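Local structure of uncharacterized protein (Bacteroides ovatus, 4IRT) at residues R335-M341 against T355-S361. The protein is of unknown function but carries BNR-like repeats on a beta-propeller and is probably a neuraminidase-like enzyme. Residues are numbered along the deposited sequence; the frame is centred on the assembly and turned at random.
Sequences RGSRVSM and TDLTDFS
Asp356 reaches across to Arg335 and Ser340, and its short side chain is easily followed outward. Asp356 CB lies 4.0 Å from Val339 O; CG then swings beside the backbone N (chi1 -66°), which carries the carboxylate toward the other strand. OD1 takes two bonds: Ser340 OG donates to it nearly in line with the C-O bond at 2.7 Å, and Arg335 NE reaches its syn side at 2.8 Å. This second bond is almost straight (172°) and lies in the guanidinium plane, although that plane is turned 51° from the carboxylate. OD2 has a weaker bond from Arg335 NH2 and accepts from a water that also donates to Arg335 O, so both oxygens are tied and the carboxylate's rotation is fixed. Arginine suits the site because its NE/NH2 edge offers two N-H groups to the two oxygens, and the bend in its chain turns that edge toward them; small Ser340, on the same face as Asp356, touches Phe330.

On the other face apolar groups meet: Val339 CG1 touches Leu357 CD1 at 3.9 Å, and Leu357 CD2 packs on CB of Met341, a selenomethionine. Branched Val339 and Leu357 both extend to Leu382 of strand 381-385, outside this sheet. Leu357 N bonds to Val339 O at 2.7 Å; Thr358 OG1 then takes the N-H of Val339 at 3.0 Å in place of a backbone acceptor and donates to Phe360 O, a double role that a hydroxyl can fill. The extended Arg338 lies over this turn.

Paired N-H...O bonds between Met341 and Thr355 mark the regular antiparallel ladder of hairpin 340-344/353-356, the third and the outermost, fourth strand of a four-stranded propeller blade; 335-339 enters from strand 325-330, while 357-361 runs on out of the blade.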
ATOM      1  N   ARG A 335      -0.643  -1.220  22.605  1.00 16.86           N
ATOM      2  CA  ARG A 335      -0.125  -2.579  22.701  1.00 16.18           C
ATOM      3  C   ARG A 335       1.400  -2.599  22.662  1.00 16.27           C
ATOM      4  O   ARG A 335       1.999  -3.587  22.269  1.00 17.20           O
ATOM      5  CB  ARG A 335      -0.684  -3.429  21.564  1.00 15.28           C
ATOM      6  CG  ARG A 335      -2.215  -3.494  21.574  1.00 15.38           C
ATOM      7  CD  ARG A 335      -2.774  -4.579  20.635  1.00 15.81           C
ATOM      8  NE  ARG A 335      -2.419  -5.915  21.076  1.00 16.33           N
ATOM      9  CZ  ARG A 335      -3.117  -6.661  21.918  1.00 20.34           C
ATOM     10  NH1 ARG A 335      -4.247  -6.209  22.459  1.00 21.98           N
ATOM     11  NH2 ARG A 335      -2.675  -7.857  22.252  1.00 21.63           N
ATOM     12  N   GLY A 336       2.038  -1.498  23.017  1.00 14.17           N
ATOM     13  CA  GLY A 336       3.500  -1.454  23.002  1.00 14.21           C
ATOM     14  C   GLY A 336       4.134  -1.354  21.625  1.00 12.36           C
ATOM     15  O   GLY A 336       5.313  -1.656  21.467  1.00 11.83           O
ATOM     16  N   SER A 337       3.353  -0.914  20.630  1.00 11.16           N
ATOM     17  CA  SER A 337       3.843  -0.755  19.250  1.00 10.79           C
ATOM     18  C   SER A 337       4.430  -2.040  18.686  1.00 11.05           C
ATOM     19  O   SER A 337       5.368  -2.026  17.878  1.00 10.91           O
ATOM     20  CB  SER A 337       4.802   0.447  19.140  1.00 11.51           C
ATOM     21  OG  SER A 337       4.213   1.589  19.754  1.00 11.41           O
ATOM     22  N   ARG A 338       3.850  -3.172  19.087  1.00 11.87           N
ATOM     23  CA  ARG A 338       4.195  -4.453  18.487  0.50 12.27           C
ATOM     24  C   ARG A 338       3.514  -4.566  17.120  1.00 11.58           C
ATOM     25  O   ARG A 338       2.667  -3.739  16.764  1.00 10.83           O
ATOM     26  CB  ARG A 338       3.774  -5.580  19.438  0.50 14.14           C
ATOM     27  CG  ARG A 338       4.571  -5.530  20.749  0.50 16.55           C
ATOM     28  CD  ARG A 338       4.034  -6.473  21.811  0.50 20.47           C
ATOM     29  NE  ARG A 338       4.885  -6.486  23.001  0.50 23.08           N
ATOM     30  CZ  ARG A 338       4.661  -5.755  24.090  0.50 25.02           C
ATOM     31  NH1 ARG A 338       3.617  -4.935  24.158  0.50 22.79           N
ATOM     32  NH2 ARG A 338       5.492  -5.841  25.113  0.50 26.80           N
ATOM     33  N   VAL A 339       3.904  -5.558  16.330  1.00 10.94           N
ATOM     34  CA  VAL A 339       3.107  -5.916  15.165  1.00 10.44           C
ATOM     35  C   VAL A 339       1.916  -6.635  15.759  1.00 10.62           C
ATOM     36  O   VAL A 339       2.095  -7.559  16.551  1.00 11.40           O
ATOM     37  CB  VAL A 339       3.843  -6.854  14.205  1.00 10.75           C
ATOM     38  CG1 VAL A 339       2.923  -7.267  13.078  1.00 11.36           C
ATOM     39  CG2 VAL A 339       5.073  -6.158  13.667  1.00 10.50           C
ATOM     40  N   SER A 340       0.707  -6.204  15.421  1.00 10.29           N
ATOM     41  CA  SER A 340      -0.488  -6.835  15.971  1.00 10.67           C
ATOM     42  C   SER A 340      -1.411  -7.289  14.867  1.00 10.35           C
ATOM     43  O   SER A 340      -1.308  -6.800  13.726  1.00 10.42           O
ATOM     44  CB  SER A 340      -1.199  -5.885  16.927  1.00 11.91           C
ATOM     45  OG  SER A 340      -0.388  -5.522  18.054  1.00 12.59           O
HETATM   46  N   MSE A 341      -2.300  -8.237  15.198  1.00 10.75           N
HETATM   47  CA  MSE A 341      -3.276  -8.761  14.252  1.00 11.52           C
HETATM   48  C   MSE A 341      -4.624  -8.883  14.900  1.00 11.17           C
HETATM   49  O   MSE A 341      -4.737  -9.344  16.035  1.00 12.93           O
HETATM   50  CB  MSE A 341      -2.876 -10.121  13.673  1.00 12.17           C
HETATM   51  CG  MSE A 341      -3.907 -10.707  12.704  1.00 13.67           C
HETATM   52 SE   MSE A 341      -3.032 -12.255  11.815  0.75 17.79          SE
HETATM   53  CE  MSE A 341      -3.581 -13.393  13.257  1.00 17.37           C
ATOM     54  N   THR A 355      -4.197 -10.415  18.612  1.00 16.31           N
ATOM     55  CA  THR A 355      -2.970 -11.038  19.064  1.00 15.98           C
ATOM     56  C   THR A 355      -1.790 -10.153  18.635  1.00 15.28           C
ATOM     57  O   THR A 355      -1.922  -9.308  17.746  1.00 14.45           O
ATOM     58  CB  THR A 355      -2.783 -12.442  18.480  1.00 17.40           C
ATOM     59  OG1 THR A 355      -2.841 -12.401  17.045  1.00 17.24           O
ATOM     60  CG2 THR A 355      -3.835 -13.438  19.014  1.00 17.82           C
ATOM     61  N   ASP A 356      -0.652 -10.354  19.285  1.00 13.72           N
ATOM     62  CA  ASP A 356       0.570  -9.681  18.889  1.00 14.67           C
ATOM     63  C   ASP A 356       1.432 -10.674  18.142  1.00 14.55           C
ATOM     64  O   ASP A 356       1.609 -11.803  18.604  1.00 15.80           O
ATOM     65  CB  ASP A 356       1.305  -9.152  20.133  1.00 14.66           C
ATOM     66  CG  ASP A 356       0.529  -8.055  20.849  1.00 15.26           C
ATOM     67  OD1 ASP A 356      -0.124  -7.211  20.177  1.00 14.30           O
ATOM     68  OD2 ASP A 356       0.529  -8.044  22.108  1.00 16.65           O
ATOM     69  N   LEU A 357       1.972 -10.253  17.014  1.00 12.75           N
ATOM     70  CA  LEU A 357       2.811 -11.111  16.182  1.00 12.72           C
ATOM     71  C   LEU A 357       4.305 -10.965  16.523  1.00 14.26           C
ATOM     72  O   LEU A 357       5.080 -11.848  16.185  1.00 14.63           O
ATOM     73  CB  LEU A 357       2.578 -10.839  14.701  1.00 12.25           C
ATOM     74  CG  LEU A 357       1.139 -10.867  14.213  1.00 12.98           C
ATOM     75  CD1 LEU A 357       1.061 -10.691  12.715  1.00 14.02           C
ATOM     76  CD2 LEU A 357       0.450 -12.150  14.615  1.00 14.90           C
ATOM     77  N   THR A 358       4.698  -9.859  17.165  1.00 14.72           N
ATOM     78  CA  THR A 358       6.042  -9.698  17.691  1.00 13.57           C
ATOM     79  C   THR A 358       5.971  -9.438  19.188  1.00 14.71           C
ATOM     80  O   THR A 358       4.980  -8.924  19.697  1.00 15.55           O
ATOM     81  CB  THR A 358       6.822  -8.534  17.035  1.00 12.83           C
ATOM     82  OG1 THR A 358       6.152  -7.278  17.228  1.00 11.40           O
ATOM     83  CG2 THR A 358       7.058  -8.791  15.530  1.00 12.02           C
ATOM     84  N   ASP A 359       7.029  -9.806  19.893  1.00 15.92           N
ATOM     85  CA  ASP A 359       7.094  -9.529  21.322  0.50 17.52           C
ATOM     86  C   ASP A 359       7.828  -8.217  21.583  1.00 17.93           C
ATOM     87  O   ASP A 359       7.926  -7.785  22.724  1.00 19.98           O
ATOM     88  CB  ASP A 359       7.717 -10.705  22.099  0.50 19.17           C
ATOM     89  CG  ASP A 359       9.180 -10.962  21.752  0.50 20.75           C
ATOM     90  OD1 ASP A 359       9.858 -10.073  21.201  0.50 20.61           O
ATOM     91  OD2 ASP A 359       9.659 -12.078  22.060  0.50 24.80           O
ATOM     92  N   PHE A 360       8.335  -7.603  20.519  1.00 14.55           N
ATOM     93  CA  PHE A 360       9.085  -6.338  20.590  1.00 13.38           C
ATOM     94  C   PHE A 360       8.386  -5.214  19.826  1.00 12.27           C
ATOM     95  O   PHE A 360       7.634  -5.460  18.887  1.00 11.50           O
ATOM     96  CB  PHE A 360      10.539  -6.502  20.047  1.00 13.19           C
ATOM     97  CG  PHE A 360      10.617  -7.017  18.643  1.00 13.34           C
ATOM     98  CD1 PHE A 360      10.579  -6.167  17.556  1.00 13.05           C
ATOM     99  CD2 PHE A 360      10.711  -8.396  18.403  1.00 13.86           C
ATOM    100  CE1 PHE A 360      10.655  -6.650  16.253  1.00 13.51           C
ATOM    101  CE2 PHE A 360      10.782  -8.895  17.101  1.00 13.35           C
ATOM    102  CZ  PHE A 360      10.749  -8.012  16.020  1.00 13.54           C
ATOM    103  N   SER A 361       8.688  -3.985  20.222  1.00 11.55           N
ATOM    104  CA  SER A 361       8.174  -2.774  19.560  1.00 11.32           C
ATOM    105  C   SER A 361       8.857  -2.548  18.236  1.00 10.72           C
ATOM    106  O   SER A 361      10.078  -2.657  18.137  1.00 11.03           O
ATOM    107  CB  SER A 361       8.447  -1.540  20.422  1.00 11.73           C
ATOM    108  OG  SER A 361       8.223  -0.362  19.689  1.00 11.21           O
TER
HETATM  109  O   HOH W   1       0.602  -5.970  23.816  1.00 20.11           O
HETATM  110  O   HOH W   2      -5.404 -12.372  15.932  1.00 15.69           O